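Local coordinates for protein putative N-acetylmuramoyl-L-alanine amidase,autolysin cwp6 (Peptoclostridium difficile, PDB 5J72) that probably hydrolyses the N-acetylmuramoyl-L-alanine amide bond of peptidoglycan with a zinc-containing amidase domain, and carries CWB2 modules that attach it to the cell wall, at residues A[49-52]-A[57-60]; A[177-182]-A[282-287]; A[342-347]-A[617-622]; A[470-473]-A[479-482]. All coordinates share one frame; numbering follows the deposited sequence.

Overall arrangement
All four contacts lie near the surface, and they differ mainly in how much hydrogen bonding they contain. Interaction 1 is a beta hairpin of the N-terminal domain, with direct backbone and side-chain hydrogen bonds and a tyrosine pair. Interaction 2, about 21 Å from it between centres, joins two helix ends from successive CWB2 repeats by van der Waals contact and a water between them. Interaction 3 brings a CWB2 helix start against the last helix of the amidase domain through alanines, without a direct hydrogen bond. Interaction 4 lies within the amidase domain, where a water joins a loop to the helix that begins with a zinc ligand. Interactions 3 and 4 touch each other.

Interaction 1 (A[49-52]-A[57-60]); sequences NYNE and YEGV
Asn-49 and Glu-58 form an antiparallel hydrogen-bonded pair near the turn of a beta hairpin in the N-terminal domain, where strand segments 49-51 and 57-60 approach to 4.5 Å between axes with their directions 127° apart. Two backbone bonds close the pair, Asn-49 N to Glu-58 O and Glu-58 N to Asn-49 O, each 2.9 Å long. Water 1 also donates to Glu-58 O and to Asn-49 OD1, so that Glu-58 O receives two donors, Asn-49 N and the water.

Next to it, Tyr-50 and Tyr-57 are a non-hydrogen-bonded pair, and their side chains share the other face of the hairpin. Tyr-50 CD1 sits over one face of the Tyr-57 ring, displaced toward its rim and 3.5 Å from Tyr-57 CZ; the two ring planes are 53° apart. The hydroxyls end elsewhere, Tyr-50 OH on Asp-55 and Tyr-57 OH on the carbonyl of Ala-30.

On the Asn-49 side, the extended Glu-58 chain carries its carboxylate to Asn-51, while Thr-54 binds its OE1. Asn-51 ND2 donates almost straight, at 174°, to Glu-58 OE2 over 3.0 Å; the acceptor lies in the amide plane, but the donor comes from above the carboxylate plane.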
# COMPACT_ATOMS: atom_id res chain seq x y z
N ASN A 49 14.82 20.90 21.24
CA ASN A 49 14.84 22.37 21.36
C ASN A 49 13.46 22.96 21.46
O ASN A 49 12.55 22.52 20.77
CB ASN A 49 15.49 22.91 20.12
CG ASN A 49 16.94 22.48 20.11
OD1 ASN A 49 17.34 21.70 19.26
ND2 ASN A 49 17.77 22.94 21.04
N TYR A 50 13.32 23.99 22.30
CA TYR A 50 12.05 24.64 22.51
C TYR A 50 11.50 25.31 21.24
O TYR A 50 12.22 26.05 20.56
CB TYR A 50 12.22 25.67 23.61
CG TYR A 50 10.88 26.21 24.07
CD1 TYR A 50 9.97 25.40 24.75
CD2 TYR A 50 10.52 27.53 23.83
CE1 TYR A 50 8.74 25.90 25.18
CE2 TYR A 50 9.30 28.05 24.26
CZ TYR A 50 8.42 27.23 24.94
OH TYR A 50 7.22 27.77 25.33
N ASN A 51 10.25 25.06 20.95
CA ASN A 51 9.61 25.64 19.76
C ASN A 51 8.47 26.51 20.32
O ASN A 51 7.49 25.97 20.82
CB ASN A 51 9.14 24.55 18.82
CG ASN A 51 8.31 25.08 17.62
OD1 ASN A 51 7.99 26.27 17.56
ND2 ASN A 51 7.88 24.26 16.69
N GLU A 52 8.62 27.85 20.27
CA GLU A 52 7.58 28.76 20.78
C GLU A 52 6.30 28.62 20.02
O GLU A 52 5.24 28.78 20.62
CB GLU A 52 8.06 30.21 20.79
CG GLU A 52 9.04 30.35 21.94
CD GLU A 52 8.93 31.65 22.68
OE1 GLU A 52 9.30 32.70 22.08
OE2 GLU A 52 8.50 31.63 23.86
N TYR A 57 9.17 20.96 23.41
CA TYR A 57 10.58 20.74 23.10
C TYR A 57 10.52 19.66 21.98
O TYR A 57 9.91 18.59 22.18
CB TYR A 57 11.30 20.27 24.38
CG TYR A 57 11.44 21.42 25.37
CD1 TYR A 57 10.43 21.72 26.28
CD2 TYR A 57 12.58 22.21 25.36
CE1 TYR A 57 10.56 22.78 27.17
CE2 TYR A 57 12.71 23.28 26.23
CZ TYR A 57 11.71 23.56 27.13
OH TYR A 57 11.85 24.66 27.94
N GLU A 58 11.15 19.93 20.84
CA GLU A 58 11.04 19.03 19.70
C GLU A 58 12.40 18.66 19.16
O GLU A 58 13.31 19.50 19.15
CB GLU A 58 10.27 19.75 18.54
CG GLU A 58 8.83 20.13 18.92
CD GLU A 58 8.16 21.00 17.84
OE1 GLU A 58 6.97 21.33 18.00
OE2 GLU A 58 8.83 21.37 16.85
N GLY A 59 12.55 17.44 18.68
CA GLY A 59 13.83 17.07 18.10
C GLY A 59 13.68 15.67 17.58
O GLY A 59 12.57 15.10 17.47
N VAL A 60 14.85 15.06 17.28
CA VAL A 60 14.84 13.74 16.70
C VAL A 60 15.72 12.76 17.48
O VAL A 60 16.82 13.16 17.84
CB VAL A 60 15.41 13.91 15.26
CG1 VAL A 60 15.58 12.50 14.60
CG2 VAL A 60 14.47 14.83 14.40
O HOH W 1 15.51 20.43 17.50

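Interaction 2 (A[177-182]-A[282-287]); sequences ASTYDA and EDQQPI
Two helices end in Schellman motifs here: Gln-284, the residue that ends helix 270-283, lies against Thr-179 in the last turn of helix 174-180. They belong to successive CWB2 repeats, so the contact ties one cell-wall-binding module to the next. In each helix a residue of positive phi breaks the spiral: Asp-181 in the first, where Ala-182 N reaches back to Ala-177 O over 2.8 Å, and Gln-284 in the second, where Gln-285 N returns to Ala-280 O.

Gln-284 has the largest share of the buried surface, with Ser-178 and Thr-179 dividing most of the rest. Its CG stands opposite its own carbonyl carbon (chi1 -58°) and the chain is extended beyond it, which lays the side chain across Thr-179 at a slant. Near the root, Gln-284 CB is 3.6 Å from Thr-179 OG1, a hydroxyl bonded to Pro-175 O. Further out, Gln-284 OE1 rests 3.6 Å from Thr-179 CA, and Gln-284 NE2 is 3.7 Å from Ser-178 O. No direct hydrogen bond crosses the contact.

Water 2 cannot serve every acceptor around it at once, but its position fits donation to Thr-179 O at 2.7 Å and to Gln-284 OE1 at 2.9 Å.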
# COMPACT_ATOMS: atom_id res chain seq x y z
N ALA A 177 -8.18 11.62 12.26
CA ALA A 177 -7.51 10.96 13.38
C ALA A 177 -6.05 11.39 13.44
O ALA A 177 -5.53 11.59 14.55
CB ALA A 177 -7.58 9.43 13.23
N SER A 178 -5.40 11.58 12.29
CA SER A 178 -4.00 12.00 12.27
C SER A 178 -3.87 13.44 12.73
O SER A 178 -2.89 13.78 13.42
CB SER A 178 -3.40 11.89 10.86
OG SER A 178 -3.72 10.61 10.31
N THR A 179 -4.84 14.30 12.38
CA THR A 179 -4.78 15.67 12.84
C THR A 179 -4.91 15.72 14.38
O THR A 179 -4.25 16.54 15.03
CB THR A 179 -5.95 16.47 12.20
OG1 THR A 179 -5.68 16.52 10.78
CG2 THR A 179 -6.04 17.89 12.75
N TYR A 180 -5.76 14.84 14.95
CA TYR A 180 -5.89 14.75 16.41
C TYR A 180 -4.73 13.94 17.04
O TYR A 180 -4.56 13.98 18.27
CB TYR A 180 -7.12 13.93 16.78
CG TYR A 180 -8.48 14.48 16.41
CD1 TYR A 180 -8.72 15.85 16.38
CD2 TYR A 180 -9.53 13.63 16.14
CE1 TYR A 180 -9.99 16.35 16.08
CE2 TYR A 180 -10.81 14.12 15.85
CZ TYR A 180 -11.02 15.47 15.83
OH TYR A 180 -12.29 15.88 15.58
N ASP A 181 -4.00 13.18 16.24
CA ASP A 181 -2.95 12.23 16.70
C ASP A 181 -3.69 11.25 17.64
O ASP A 181 -3.39 11.10 18.81
CB ASP A 181 -1.77 12.96 17.40
CG ASP A 181 -0.61 12.02 17.74
OD1 ASP A 181 -0.57 10.86 17.19
OD2 ASP A 181 0.25 12.42 18.56
N ALA A 182 -4.69 10.58 17.07
CA ALA A 182 -5.55 9.67 17.80
C ALA A 182 -5.74 8.36 17.06
O ALA A 182 -5.67 8.33 15.84
CB ALA A 182 -6.94 10.30 17.91
N GLU A 282 -0.69 11.42 6.64
CA GLU A 282 0.63 12.01 6.93
C GLU A 282 0.61 13.53 6.64
O GLU A 282 1.18 14.29 7.40
CB GLU A 282 1.71 11.35 6.00
CG GLU A 282 3.06 12.00 6.16
CD GLU A 282 4.11 11.41 5.19
OE1 GLU A 282 4.03 10.21 4.89
OE2 GLU A 282 5.02 12.16 4.78
N ASP A 283 -0.07 13.93 5.56
CA ASP A 283 -0.16 15.36 5.21
C ASP A 283 -1.20 16.08 6.07
O ASP A 283 -1.20 17.29 6.10
CB ASP A 283 -0.65 15.51 3.77
CG ASP A 283 0.38 15.10 2.71
OD1 ASP A 283 1.51 14.69 3.09
OD2 ASP A 283 0.05 15.21 1.50
N GLN A 284 -2.10 15.31 6.75
CA GLN A 284 -3.23 15.91 7.52
C GLN A 284 -4.03 16.79 6.60
O GLN A 284 -4.40 17.93 6.97
CB GLN A 284 -2.73 16.72 8.75
CG GLN A 284 -1.92 15.78 9.64
CD GLN A 284 -1.44 16.45 10.93
OE1 GLN A 284 -1.99 17.45 11.37
NE2 GLN A 284 -0.42 15.88 11.56
N GLN A 285 -4.30 16.29 5.39
CA GLN A 285 -5.13 17.07 4.43
C GLN A 285 -6.23 16.09 4.08
O GLN A 285 -6.06 14.86 4.02
CB GLN A 285 -4.30 17.59 3.25
CG GLN A 285 -3.28 18.62 3.72
CD GLN A 285 -3.90 19.98 4.03
OE1 GLN A 285 -4.81 20.46 3.34
NE2 GLN A 285 -3.45 20.60 5.10
N PRO A 286 -7.44 16.61 3.84
CA PRO A 286 -8.54 15.68 3.57
C PRO A 286 -8.69 14.89 2.28
O PRO A 286 -8.21 15.27 1.22
CB PRO A 286 -9.77 16.56 3.74
CG PRO A 286 -9.30 17.96 3.40
CD PRO A 286 -7.79 18.02 3.57
N ILE A 287 -9.40 13.79 2.44
CA ILE A 287 -9.86 12.98 1.31
C ILE A 287 -11.29 13.50 1.05
O ILE A 287 -12.14 13.51 1.96
CB ILE A 287 -9.92 11.47 1.65
CG1 ILE A 287 -8.48 10.92 1.90
CG2 ILE A 287 -10.62 10.71 0.47
CD1 ILE A 287 -8.58 9.48 2.58
O HOH W 2 -2.52 18.39 14.01

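Interaction 3 (A[342-347]-A[617-622]); sequences SGADRH and NTAEKV
Ala-344, the residue most covered here, meets Ala-619 where two helices begin: helix 346-357 of a CWB2 repeat and helix 619-637, the last of the amidase domain. Each start has a capping side chain. Asp-345 occupies the N-cap of the first helix and Thr-618 that of the second, and the alanines are their immediate neighbours, before Asp-345 and after Thr-618.

The apolar part of the contact is one methyl on another, with Ala-344 CB 4.2 Å from Ala-619 CB. The same Ala-344 methyl is equally near the backbone of the opposite helix, at 4.2 Å from Ala-619 O. Glu-620 is modelled in two conformations, so its part is less certain. In one of them the bend at chi2 (84°) brings Glu-620 CG to 3.9 Å from Ala-344 O, and Glu-620 OE1 lies 3.8 Å from Ala-344 O, near but not bonded. No hydrogen bond links the two segments directly. Asp-345 OD2, however, forms a salt bridge with Lys-623, one residue past segment 617-622, which joins the CWB2 module to the amidase helix. This contact lies away from the metal sites.

The caps themselves are local. Asp-345 OD1 accepts from Glu-348 N and, weakly, from His-347 N. At the amidase helix, Lys-621 N donates to Thr-618 OG1 over 3.2 Å, at an angle of 164°.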
# COMPACT_ATOMS: atom_id res chain seq x y z
N SER A 342 -3.89 6.16 -10.86
CA SER A 342 -4.93 5.11 -10.94
C SER A 342 -4.33 3.74 -11.08
O SER A 342 -3.17 3.57 -10.76
CB SER A 342 -5.87 5.39 -12.12
OG SER A 342 -5.11 5.36 -13.31
N GLY A 343 -5.12 2.76 -11.49
CA GLY A 343 -4.60 1.40 -11.61
C GLY A 343 -5.72 0.51 -12.12
O GLY A 343 -6.87 0.83 -11.99
N ALA A 344 -5.35 -0.64 -12.72
CA ALA A 344 -6.32 -1.60 -13.25
C ALA A 344 -7.18 -2.16 -12.14
O ALA A 344 -8.32 -2.55 -12.36
CB ALA A 344 -5.55 -2.74 -13.93
N ASP A 345 -6.63 -2.24 -10.91
CA ASP A 345 -7.39 -2.73 -9.80
C ASP A 345 -6.83 -2.18 -8.44
O ASP A 345 -5.93 -1.34 -8.48
CB ASP A 345 -7.38 -4.25 -9.75
CG ASP A 345 -6.00 -4.92 -9.60
OD1 ASP A 345 -5.09 -4.32 -9.01
OD2 ASP A 345 -5.84 -6.06 -10.09
N ARG A 346 -7.36 -2.63 -7.30
CA ARG A 346 -6.96 -2.08 -5.98
C ARG A 346 -5.45 -2.28 -5.73
O ARG A 346 -4.84 -1.43 -5.06
CB ARG A 346 -7.83 -2.72 -4.84
CG ARG A 346 -7.49 -4.19 -4.64
CD ARG A 346 -8.44 -4.84 -3.63
NE ARG A 346 -9.78 -4.90 -4.17
CZ ARG A 346 -10.79 -5.54 -3.60
NH1 ARG A 346 -10.61 -6.19 -2.46
NH2 ARG A 346 -11.99 -5.52 -4.16
N HIS A 347 -4.82 -3.37 -6.28
CA HIS A 347 -3.41 -3.62 -6.02
C HIS A 347 -2.56 -2.77 -6.86
O HIS A 347 -1.58 -2.22 -6.36
CB HIS A 347 -3.08 -5.10 -6.20
CG HIS A 347 -3.96 -5.97 -5.37
ND1 HIS A 347 -4.83 -6.87 -5.94
CD2 HIS A 347 -4.09 -6.10 -4.03
CE1 HIS A 347 -5.48 -7.50 -4.96
NE2 HIS A 347 -5.05 -7.05 -3.80
N ASN A 617 -8.71 -0.91 -25.21
CA ASN A 617 -8.43 0.51 -25.00
C ASN A 617 -8.62 1.04 -23.57
O ASN A 617 -8.72 2.23 -23.40
CB ASN A 617 -9.26 1.33 -25.98
CG ASN A 617 -10.76 1.14 -25.84
OD1 ASN A 617 -11.24 0.53 -24.88
ND2 ASN A 617 -11.57 1.65 -26.77
N THR A 618 -8.65 0.17 -22.54
CA THR A 618 -8.71 0.62 -21.14
C THR A 618 -7.83 -0.37 -20.35
O THR A 618 -7.60 -1.49 -20.83
CB THR A 618 -10.14 0.58 -20.57
OG1 THR A 618 -10.58 -0.79 -20.57
CG2 THR A 618 -11.13 1.41 -21.40
N ALA A 619 -7.37 -0.01 -19.16
CA ALA A 619 -6.50 -0.86 -18.38
C ALA A 619 -7.30 -2.08 -17.99
O ALA A 619 -6.77 -3.17 -17.90
CB ALA A 619 -5.98 -0.09 -17.14
N GLU A 620 -8.57 -1.95 -17.77
CA GLU A 620 -9.38 -3.08 -17.34
C GLU A 620 -9.52 -4.13 -18.47
O GLU A 620 -9.50 -5.34 -18.19
CB GLU A 620 -10.73 -2.55 -16.84
CG GLU A 620 -10.54 -1.85 -15.50
CD GLU A 620 -10.09 -0.37 -15.61
OE1 GLU A 620 -9.76 0.20 -14.56
OE2 GLU A 620 -10.08 0.21 -16.72
N LYS A 621 -9.69 -3.72 -19.77
CA LYS A 621 -9.72 -4.64 -20.90
C LYS A 621 -8.37 -5.34 -21.08
O LYS A 621 -8.33 -6.54 -21.38
CB LYS A 621 -10.07 -3.85 -22.15
CG LYS A 621 -11.55 -3.44 -22.14
CD LYS A 621 -11.83 -2.54 -23.31
CE LYS A 621 -13.11 -1.74 -23.13
NZ LYS A 621 -13.53 -1.21 -24.46
N VAL A 622 -7.25 -4.60 -20.88
CA VAL A 622 -5.94 -5.25 -20.98
C VAL A 622 -5.81 -6.25 -19.86
O VAL A 622 -5.26 -7.33 -20.03
CB VAL A 622 -4.81 -4.19 -20.94
CG1 VAL A 622 -3.43 -4.89 -20.80
CG2 VAL A 622 -4.85 -3.35 -22.20

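Interaction 4 (A[470-473]-A[479-482]); sequences GLNG and KYTL
Tyr-480 OH is joined by water 3, at 2.7 Å, to the loop carrying Asn-472: the same water donates to Asn-472 O over 2.8 Å. The water lies in the plane of the phenol ring, at its edge. Within the amidase domain, this one-water bridge joins the loop between strands 468-469 and 475-476 to helix 477-494, whose backbones stay apart, the nearest pair being Asn-472 CA and Tyr-480 CA at 11.1 Å.

Both side chains point across the gap. Asn-472 has a left-handed backbone conformation with positive phi, and its CB comes to 3.4 Å from Tyr-480 OH. The amide is turned 39° from the ring plane, while the two side chains cross at about a right angle. Tyr-480 has an unusual first torsion, chi1 -93°, away from the staggered value, which carries its hydroxyl toward the loop.

Interaction 3 adds to this site: Val-622 packs on Tyr-480, and Asn-617 touches Asn-472. Leu-471 of the same loop rests on Met-613 and Lys-610 of helix 610-614.

The helix that bears Tyr-480 begins at Glu-477, which binds zinc together with His-460 and His-530. The Tyr-480 side chain is about 10 Å from the zinc ion, so the phenol does not coordinate the metal. Loop and helix are thus held indirectly, across a wide backbone separation, by one water that gives a proton to Asn-472 O and also bonds the phenol oxygen.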
# COMPACT_ATOMS: atom_id res chain seq x y z
N GLY A 470 -0.34 4.20 -33.72
CA GLY A 470 -0.94 5.43 -33.25
C GLY A 470 -2.30 5.19 -32.63
O GLY A 470 -2.94 6.16 -32.22
N LEU A 471 -2.76 3.91 -32.54
CA LEU A 471 -4.08 3.64 -31.91
C LEU A 471 -4.06 3.80 -30.35
O LEU A 471 -2.98 3.72 -29.70
CB LEU A 471 -4.57 2.23 -32.27
CG LEU A 471 -4.44 1.85 -33.75
CD1 LEU A 471 -4.78 0.36 -33.96
CD2 LEU A 471 -5.40 2.71 -34.60
N ASN A 472 -5.24 4.03 -29.75
CA ASN A 472 -5.38 4.16 -28.29
C ASN A 472 -4.45 5.21 -27.73
O ASN A 472 -3.88 5.02 -26.65
CB ASN A 472 -5.12 2.79 -27.56
CG ASN A 472 -6.13 1.70 -27.95
OD1 ASN A 472 -6.04 0.55 -27.43
ND2 ASN A 472 -7.10 1.95 -28.89
N GLY A 473 -4.32 6.36 -28.45
CA GLY A 473 -3.46 7.44 -27.98
C GLY A 473 -1.98 7.15 -28.09
O GLY A 473 -1.17 7.79 -27.42
N LYS A 479 4.86 -1.92 -23.60
CA LYS A 479 4.07 -1.57 -22.42
C LYS A 479 2.77 -2.42 -22.35
O LYS A 479 2.27 -2.72 -21.26
CB LYS A 479 3.63 -0.14 -22.49
CG LYS A 479 4.82 0.80 -22.58
CD LYS A 479 4.36 2.18 -22.85
CE LYS A 479 5.52 3.14 -22.73
NZ LYS A 479 5.09 4.51 -23.04
N TYR A 480 2.21 -2.77 -23.51
CA TYR A 480 0.99 -3.55 -23.48
C TYR A 480 1.38 -4.95 -23.06
O TYR A 480 0.58 -5.62 -22.38
CB TYR A 480 0.36 -3.60 -24.88
CG TYR A 480 -0.64 -2.51 -25.07
CD1 TYR A 480 -2.01 -2.78 -25.02
CD2 TYR A 480 -0.24 -1.20 -25.32
CE1 TYR A 480 -2.95 -1.79 -25.22
CE2 TYR A 480 -1.18 -0.19 -25.52
CZ TYR A 480 -2.53 -0.49 -25.47
OH TYR A 480 -3.49 0.48 -25.69
N THR A 481 2.61 -5.41 -23.44
CA THR A 481 2.90 -6.79 -23.01
C THR A 481 3.12 -6.77 -21.53
O THR A 481 2.72 -7.74 -20.85
CB THR A 481 4.16 -7.40 -23.71
OG1 THR A 481 5.31 -6.61 -23.39
CG2 THR A 481 4.02 -7.44 -25.22
N LEU A 482 3.79 -5.73 -21.00
CA LEU A 482 3.99 -5.72 -19.53
C LEU A 482 2.63 -5.66 -18.75
O LEU A 482 2.44 -6.40 -17.78
CB LEU A 482 4.89 -4.53 -19.08
CG LEU A 482 5.06 -4.49 -17.55
CD1 LEU A 482 5.75 -5.74 -17.05
CD2 LEU A 482 5.87 -3.23 -17.22
O HOH W 3 -2.37 2.95 -25.61